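Local coordinates for protein adenine phosphoribosyltransferase, putative (PDB 5VN4) that probably catalyses the salvage of adenine, joining it to 5-phospho-alpha-D-ribose 1-diphosphate to give AMP and diphosphate, and works as a homodimer, at residues F19-S22 with P26-K29; K75-P80 with N147-L152; E135-R140 with G160-A165. All coordinates share one frame; numbering follows the deposited sequence.

Contact 1: F19-S22 with P26-K29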
# COMPACT_ATOMS: atom_id res chain seq x y z
N PHE A 19 0.92 -15.50 -18.07
CA PHE A 19 1.04 -14.51 -19.13
C PHE A 19 1.94 -13.37 -18.70
O PHE A 19 1.91 -12.96 -17.53
CB PHE A 19 -0.34 -13.92 -19.47
CG PHE A 19 -1.32 -14.91 -20.01
CD1 PHE A 19 -2.08 -15.71 -19.15
CD2 PHE A 19 -1.50 -15.05 -21.38
CE1 PHE A 19 -3.00 -16.63 -19.66
CE2 PHE A 19 -2.42 -15.96 -21.89
CZ PHE A 19 -3.17 -16.75 -21.03
N THR A 20 2.72 -12.85 -19.64
CA THR A 20 3.57 -11.69 -19.40
C THR A 20 3.62 -10.87 -20.69
O THR A 20 3.24 -11.34 -21.75
CB THR A 20 4.96 -12.15 -18.93
OG1 THR A 20 5.70 -11.02 -18.44
CG2 THR A 20 5.74 -12.82 -20.06
N LEU A 21 4.07 -9.62 -20.58
CA LEU A 21 4.10 -8.78 -21.78
C LEU A 21 5.03 -9.38 -22.83
O LEU A 21 6.04 -10.02 -22.51
CB LEU A 21 4.57 -7.37 -21.44
CG LEU A 21 3.56 -6.47 -20.71
CD1 LEU A 21 4.28 -5.23 -20.19
CD2 LEU A 21 2.40 -6.09 -21.62
N SER A 22 4.70 -9.15 -24.10
CA SER A 22 5.58 -9.56 -25.19
C SER A 22 6.96 -8.93 -25.02
O SER A 22 7.14 -7.92 -24.35
CB SER A 22 4.98 -9.14 -26.53
OG SER A 22 5.01 -7.74 -26.65
N PRO A 26 6.15 -1.91 -25.69
CA PRO A 26 6.69 -0.64 -25.18
C PRO A 26 6.64 -0.52 -23.67
O PRO A 26 7.55 0.07 -23.08
CB PRO A 26 5.81 0.41 -25.88
CG PRO A 26 5.39 -0.26 -27.15
CD PRO A 26 5.18 -1.70 -26.78
N LEU A 27 5.63 -1.09 -23.01
CA LEU A 27 5.57 -1.01 -21.56
C LEU A 27 6.66 -1.86 -20.92
O LEU A 27 7.26 -1.46 -19.91
CB LEU A 27 4.18 -1.40 -21.06
CG LEU A 27 3.98 -1.36 -19.54
CD1 LEU A 27 4.35 -0.00 -18.96
CD2 LEU A 27 2.54 -1.73 -19.16
N ARG A 28 6.95 -3.03 -21.51
CA ARG A 28 8.09 -3.81 -21.03
C ARG A 28 9.40 -3.02 -21.15
O ARG A 28 10.22 -3.03 -20.23
CB ARG A 28 8.20 -5.14 -21.77
CG ARG A 28 9.43 -5.94 -21.36
CD ARG A 28 9.53 -7.27 -22.07
NE ARG A 28 8.51 -8.23 -21.65
CZ ARG A 28 8.61 -9.03 -20.58
NH1 ARG A 28 9.66 -8.95 -19.77
NH2 ARG A 28 7.64 -9.90 -20.32
N LYS A 29 9.60 -2.34 -22.28
CA LYS A 29 10.82 -1.56 -22.45
C LYS A 29 10.95 -0.48 -21.39
O LYS A 29 12.06 -0.19 -20.91
CB LYS A 29 10.87 -0.97 -23.86
CG LYS A 29 10.82 -2.00 -24.97
CD LYS A 29 12.09 -2.85 -25.06
CE LYS A 29 12.03 -3.78 -26.27
NZ LYS A 29 13.25 -4.63 -26.44
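The tight connection between strand 18-21 and helix 26-34 is closed by R28, in the first turn of the helix, which reaches back to T20 and L21 in the last residues of the strand and to S22 just after it. The guanidinium meets them edge-on, near its own plane. NH2 of R28 gives a hydrogen bond of 2.7 Å to O of L21, fairly straight at 153° and with the donor tilted modestly from the carbonyl plane. NE of R28 bonds to O of S22 at 3.0 Å; here the donor stands well above the plane of the carbonyl, and NE also makes a weak bond to O of L21. Two successive carbonyls thus share one edge of the arginine. The side chain leaves the helix extended, CG anti to the backbone N, and turns at chi3 (-70°), which swings the flat group back against the strand. Beyond NH2, near the guanidinium plane, OG1 of T20 lies 2.9 Å from NH2 of R28; OG1 of T20 is also hydrogen-bonded to O of T210 on strand 208-213. Beside this polar patch L21 points at the helix: its CD1 touches CB of L27 at 3.9 Å. Both leucines also pack on L211, so leucine suits both the end of the strand and the helix side that meets it. Arginine suits its place because it combines length with several N-H groups on one rigid plane. NH1 of R28 forms a salt bridge with D213, which probably offsets the positive charge in this buried setting. Main-chain oxygens thereby gain donors from a side chain, and the guanidinium is held against rotation by partners on more than one of its nitrogens.

Contact 2: K75-P80 with N147-L152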
# COMPACT_ATOMS: atom_id res chain seq x y z
N LYS A 75 -11.96 -3.26 -17.77
CA LYS A 75 -13.10 -2.56 -18.35
C LYS A 75 -13.65 -3.30 -19.56
O LYS A 75 -14.83 -3.15 -19.89
CB LYS A 75 -12.70 -1.15 -18.80
CG LYS A 75 -12.75 -0.08 -17.74
CD LYS A 75 -12.96 1.27 -18.40
CE LYS A 75 -12.55 2.41 -17.49
NZ LYS A 75 -13.13 2.25 -16.13
N ASN A 76 -12.81 -4.06 -20.25
CA ASN A 76 -13.19 -4.69 -21.51
C ASN A 76 -13.64 -6.14 -21.35
O ASN A 76 -13.90 -6.81 -22.35
CB ASN A 76 -12.07 -4.53 -22.53
CG ASN A 76 -11.99 -3.12 -23.10
OD1 ASN A 76 -12.97 -2.62 -23.65
ND2 ASN A 76 -10.85 -2.47 -22.94
N LEU A 77 -13.74 -6.63 -20.12
CA LEU A 77 -14.34 -7.94 -19.88
C LEU A 77 -15.82 -7.89 -20.20
O LEU A 77 -16.50 -6.90 -19.94
CB LEU A 77 -14.15 -8.35 -18.42
CG LEU A 77 -12.71 -8.57 -17.97
CD1 LEU A 77 -12.68 -8.98 -16.51
CD2 LEU A 77 -12.04 -9.61 -18.84
N GLN A 78 -16.33 -8.99 -20.77
CA GLN A 78 -17.77 -9.09 -21.01
C GLN A 78 -18.56 -9.11 -19.71
O GLN A 78 -19.68 -8.61 -19.66
CB GLN A 78 -18.08 -10.34 -21.84
CG GLN A 78 -17.66 -10.23 -23.30
CD GLN A 78 -17.49 -11.59 -23.96
OE1 GLN A 78 -16.95 -12.51 -23.35
NE2 GLN A 78 -17.95 -11.71 -25.20
N GLN A 79 -17.98 -9.67 -18.65
CA GLN A 79 -18.59 -9.68 -17.33
C GLN A 79 -17.68 -8.94 -16.36
O GLN A 79 -16.55 -9.39 -16.12
CB GLN A 79 -18.82 -11.12 -16.86
CG GLN A 79 -19.54 -11.24 -15.52
CD GLN A 79 -20.95 -10.67 -15.54
OE1 GLN A 79 -21.48 -10.30 -14.49
NE2 GLN A 79 -21.57 -10.63 -16.71
N PRO A 80 -18.11 -7.81 -15.80
CA PRO A 80 -17.20 -6.98 -15.01
C PRO A 80 -16.77 -7.67 -13.72
O PRO A 80 -17.45 -8.53 -13.18
CB PRO A 80 -18.03 -5.73 -14.69
CG PRO A 80 -19.17 -5.75 -15.66
CD PRO A 80 -19.44 -7.20 -15.95
N ASN A 147 -21.13 -14.19 -4.68
CA ASN A 147 -21.55 -13.56 -5.92
C ASN A 147 -20.51 -12.59 -6.46
O ASN A 147 -20.75 -11.93 -7.48
CB ASN A 147 -22.91 -12.88 -5.73
CG ASN A 147 -24.00 -13.89 -5.45
OD1 ASN A 147 -24.11 -14.90 -6.14
ND2 ASN A 147 -24.79 -13.64 -4.42
N SER A 148 -19.35 -12.50 -5.82
CA SER A 148 -18.31 -11.58 -6.23
C SER A 148 -17.44 -12.19 -7.32
O SER A 148 -17.28 -13.41 -7.42
CB SER A 148 -17.44 -11.20 -5.03
OG SER A 148 -18.24 -10.66 -3.99
N ARG A 149 -16.88 -11.31 -8.16
CA ARG A 149 -15.90 -11.68 -9.18
C ARG A 149 -14.64 -10.88 -8.88
O ARG A 149 -14.62 -9.66 -9.07
CB ARG A 149 -16.45 -11.39 -10.57
CG ARG A 149 -17.54 -12.37 -11.01
CD ARG A 149 -18.19 -11.97 -12.34
NE ARG A 149 -17.19 -11.56 -13.33
CZ ARG A 149 -16.55 -12.40 -14.13
NH1 ARG A 149 -16.78 -13.71 -14.07
NH2 ARG A 149 -15.66 -11.93 -15.00
N VAL A 150 -13.61 -11.56 -8.39
CA VAL A 150 -12.48 -10.86 -7.80
C VAL A 150 -11.19 -11.05 -8.59
O VAL A 150 -10.97 -12.06 -9.27
CB VAL A 150 -12.29 -11.23 -6.31
CG1 VAL A 150 -13.61 -11.09 -5.56
CG2 VAL A 150 -11.74 -12.63 -6.17
N VAL A 151 -10.31 -10.06 -8.46
CA VAL A 151 -8.94 -10.13 -8.93
C VAL A 151 -8.04 -10.02 -7.71
O VAL A 151 -8.25 -9.15 -6.87
CB VAL A 151 -8.63 -8.98 -9.92
CG1 VAL A 151 -7.13 -8.86 -10.19
CG2 VAL A 151 -9.41 -9.18 -11.21
N LEU A 152 -7.04 -10.91 -7.62
CA LEU A 152 -5.98 -10.81 -6.62
C LEU A 152 -4.80 -10.07 -7.24
O LEU A 152 -4.40 -10.39 -8.36
CB LEU A 152 -5.52 -12.21 -6.21
CG LEU A 152 -6.47 -12.99 -5.31
CD1 LEU A 152 -6.05 -14.46 -5.27
CD2 LEU A 152 -6.50 -12.40 -3.92
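R149 and the pair Q79-P80 meet where the loop after helix 60-75 passes the start of strand 149-153. NE of R149 donates to O of P80 at 3.0 Å and 153°; the carbonyl oxygen lies close to the guanidinium plane, although the donor itself sits above the plane of the carbonyl. A second, weak bond of 2.9 Å runs from NH2 of R149 to O of Q79, bent to 130°. One edge of the arginine therefore spans two consecutive loop carbonyls. Over one face lies the aliphatic part of Q79: its CG is 3.2 Å from NE of R149, displaced toward the rim, and its CB covers CZ and NH2 from farther off. An extended first torsion lays CG of Q79 over the guanidinium; the chain then bends at chi2, and the amide plane ends 86° from that of the guanidinium. Apolar methylenes, rather than the polar amide, thus supply the cover. L77 adds a loose touch at the edge through CD1, 4.5 Å from NH2 of R149.

Farther out, the arginine rises from a strand fixed by its neighbours. The backbone N of R149 is hydrogen-bonded to OG1 of T82, at the end of the same loop, and its side chain rests on T176 and V178 of strand 176-182. P80, whose CB points away from the strand, restricts the backbone beside the accepting carbonyl. At this surface, arginine suits a position that must serve both main-chain acceptors and a hydrocarbon neighbour: its edge gives N-H bonds while its face takes methylene packing.

Contact 3: E135-R140 with G160-A165. With HSX (5-O-phosphono-alpha-D-ribofuranose), chain D.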
# COMPACT_ATOMS: atom_id res chain seq x y z
N GLU A 135 2.56 -17.09 10.70
CA GLU A 135 1.98 -15.98 9.95
C GLU A 135 1.02 -16.49 8.88
O GLU A 135 1.36 -17.36 8.08
CB GLU A 135 3.09 -15.14 9.30
CG GLU A 135 4.06 -14.51 10.28
CD GLU A 135 3.39 -13.61 11.30
OE1 GLU A 135 3.96 -13.42 12.40
OE2 GLU A 135 2.29 -13.08 11.02
N CYS A 136 -0.18 -15.91 8.87
CA CYS A 136 -1.20 -16.19 7.87
C CYS A 136 -1.66 -14.86 7.28
O CYS A 136 -1.39 -13.79 7.83
CB CYS A 136 -2.42 -16.89 8.48
SG CYS A 136 -2.07 -18.40 9.39
N MET A 137 -2.34 -14.93 6.14
CA MET A 137 -3.06 -13.78 5.60
C MET A 137 -4.50 -13.81 6.07
O MET A 137 -5.07 -14.88 6.33
CB MET A 137 -3.02 -13.77 4.08
CG MET A 137 -1.65 -13.47 3.49
SD MET A 137 -1.11 -11.79 3.89
CE MET A 137 0.53 -11.79 3.17
N THR A 138 -5.10 -12.62 6.18
CA THR A 138 -6.47 -12.49 6.63
C THR A 138 -7.22 -11.51 5.73
O THR A 138 -6.62 -10.69 5.04
CB THR A 138 -6.57 -12.03 8.09
OG1 THR A 138 -5.93 -10.75 8.23
CG2 THR A 138 -5.91 -13.03 9.03
N VAL A 139 -8.55 -11.61 5.77
CA VAL A 139 -9.43 -10.69 5.04
C VAL A 139 -10.68 -10.48 5.88
O VAL A 139 -11.10 -11.37 6.64
CB VAL A 139 -9.75 -11.23 3.62
CG1 VAL A 139 -10.72 -12.42 3.68
CG2 VAL A 139 -10.26 -10.12 2.72
N ARG A 140 -11.27 -9.29 5.78
CA ARG A 140 -12.47 -8.97 6.55
C ARG A 140 -13.63 -9.83 6.07
O ARG A 140 -13.89 -9.90 4.86
CB ARG A 140 -12.80 -7.49 6.34
CG ARG A 140 -13.68 -6.87 7.41
CD ARG A 140 -13.87 -5.37 7.15
NE ARG A 140 -14.58 -5.13 5.90
CZ ARG A 140 -15.90 -5.24 5.75
NH1 ARG A 140 -16.66 -5.59 6.78
NH2 ARG A 140 -16.47 -5.01 4.58
N GLY A 160 4.57 -18.32 -5.55
CA GLY A 160 3.13 -18.43 -5.52
C GLY A 160 2.55 -18.78 -4.17
O GLY A 160 1.33 -18.96 -4.06
N GLY A 161 3.38 -18.84 -3.12
CA GLY A 161 2.85 -19.09 -1.79
C GLY A 161 1.92 -17.98 -1.31
O GLY A 161 0.87 -18.25 -0.72
N THR A 162 2.29 -16.73 -1.56
CA THR A 162 1.41 -15.64 -1.14
C THR A 162 0.09 -15.70 -1.89
O THR A 162 -0.98 -15.59 -1.28
CB THR A 162 2.12 -14.29 -1.35
OG1 THR A 162 3.35 -14.29 -0.62
CG2 THR A 162 1.23 -13.13 -0.86
N MET A 163 0.14 -15.91 -3.20
CA MET A 163 -1.10 -16.02 -3.97
C MET A 163 -1.97 -17.17 -3.47
O MET A 163 -3.19 -17.04 -3.43
CB MET A 163 -0.82 -16.15 -5.47
CG MET A 163 -0.61 -14.83 -6.17
SD MET A 163 -2.10 -13.80 -6.12
CE MET A 163 -1.34 -12.22 -6.57
N LEU A 164 -1.35 -18.29 -3.08
CA LEU A 164 -2.12 -19.41 -2.53
C LEU A 164 -2.92 -18.98 -1.31
O LEU A 164 -4.09 -19.37 -1.16
CB LEU A 164 -1.18 -20.56 -2.18
CG LEU A 164 -1.83 -21.74 -1.45
CD1 LEU A 164 -2.91 -22.40 -2.32
CD2 LEU A 164 -0.79 -22.77 -1.01
N ALA A 165 -2.32 -18.18 -0.42
CA ALA A 165 -3.05 -17.69 0.74
C ALA A 165 -4.26 -16.86 0.31
O ALA A 165 -5.34 -16.98 0.89
CB ALA A 165 -2.11 -16.88 1.63
C1 HSX D . 6.81 -10.52 -1.27
O4 HSX D . 6.59 -11.93 -1.45
C2 HSX D . 6.07 -9.89 -2.44
O2 HSX D . 5.72 -8.53 -2.19
C3 HSX D . 4.88 -10.81 -2.61
O3 HSX D . 3.87 -10.52 -1.63
C4 HSX D . 5.46 -12.17 -2.30
C5 HSX D . 5.89 -12.94 -3.55
O5 HSX D . 6.59 -14.13 -3.19
P' HSX D . 5.89 -15.59 -3.29
O1X HSX D . 4.90 -15.73 -2.14
O2X HSX D . 5.23 -15.67 -4.64
O3X HSX D . 7.07 -16.53 -3.16
O1 HSX D . 6.23 -10.10 -0.03
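M137 leans on A165 and T162, the face that helix 161-172 turns toward the segment 135-140. Followed outward, CB of M137 lies 4.1 Å from CB of A165, and CG approaches the same methyl more closely, at 3.9 Å. The chain then bends at chi2 (-65°), carrying the sulfur past the alanine and bringing the terminal CE of M137 to 4.3 Å from CG2 of T162, a looser touch. An unbranched, flexible methionine suits this path, since it can follow the helix surface from one turn to the next. The small A165 lets the segment 135-140 approach closely, with the CA atoms of M137 and A165 6.2 Å apart. M137 also packs against I109 of strand 106-109.

T162 divides its two branches between these tasks. Its chi1 of -57° sets OG1 beside the backbone N and sends CG2 to the far side from it, facing the methionine. OG1 of T162 gives a 2.6 Å hydrogen bond to O1X of the ribose 5-phosphate. N of T162 bonds to O1X at 2.9 Å, so that atom is gripped twice by one residue. The neighbouring phosphate oxygen O2X takes a hydrogen bond of 2.9 Å from N of G160, the N-cap residue; its positive phi (82°) suits glycine. K127 NZ, hydrogen-bonded to OG1 of T162 and to the ligand, probably adds positive charge. Backbone amides at the helix start probably help to stabilise the anion. Such a glycine- and threonine-containing loop, wrapped around the 5-phosphate, is the PRPP-binding motif typical of type I phosphoribosyltransferases.

Overall arrangement
From the N terminus, contact 1 comes first: it closes the short connection between strand 18-21 and helix 26-34 and is complete before the others begin. Contact 2 then opens after helix 60-75 and reaches forward to strand 149-153. Contact 3 starts inside that span, at 135-140, and ends beyond it, at 160-165, so the two cross along the chain. They also touch in space, CB of L152 lying 3.8 Å from SD of M163. Contacts 1 and 2 reach the same mixed sheet without touching, their centres about 22 Å apart. Contact 3, across the chain's centre from contact 1, joins the two-stranded 119-121/138-140 sheet to the phosphate-binding helix.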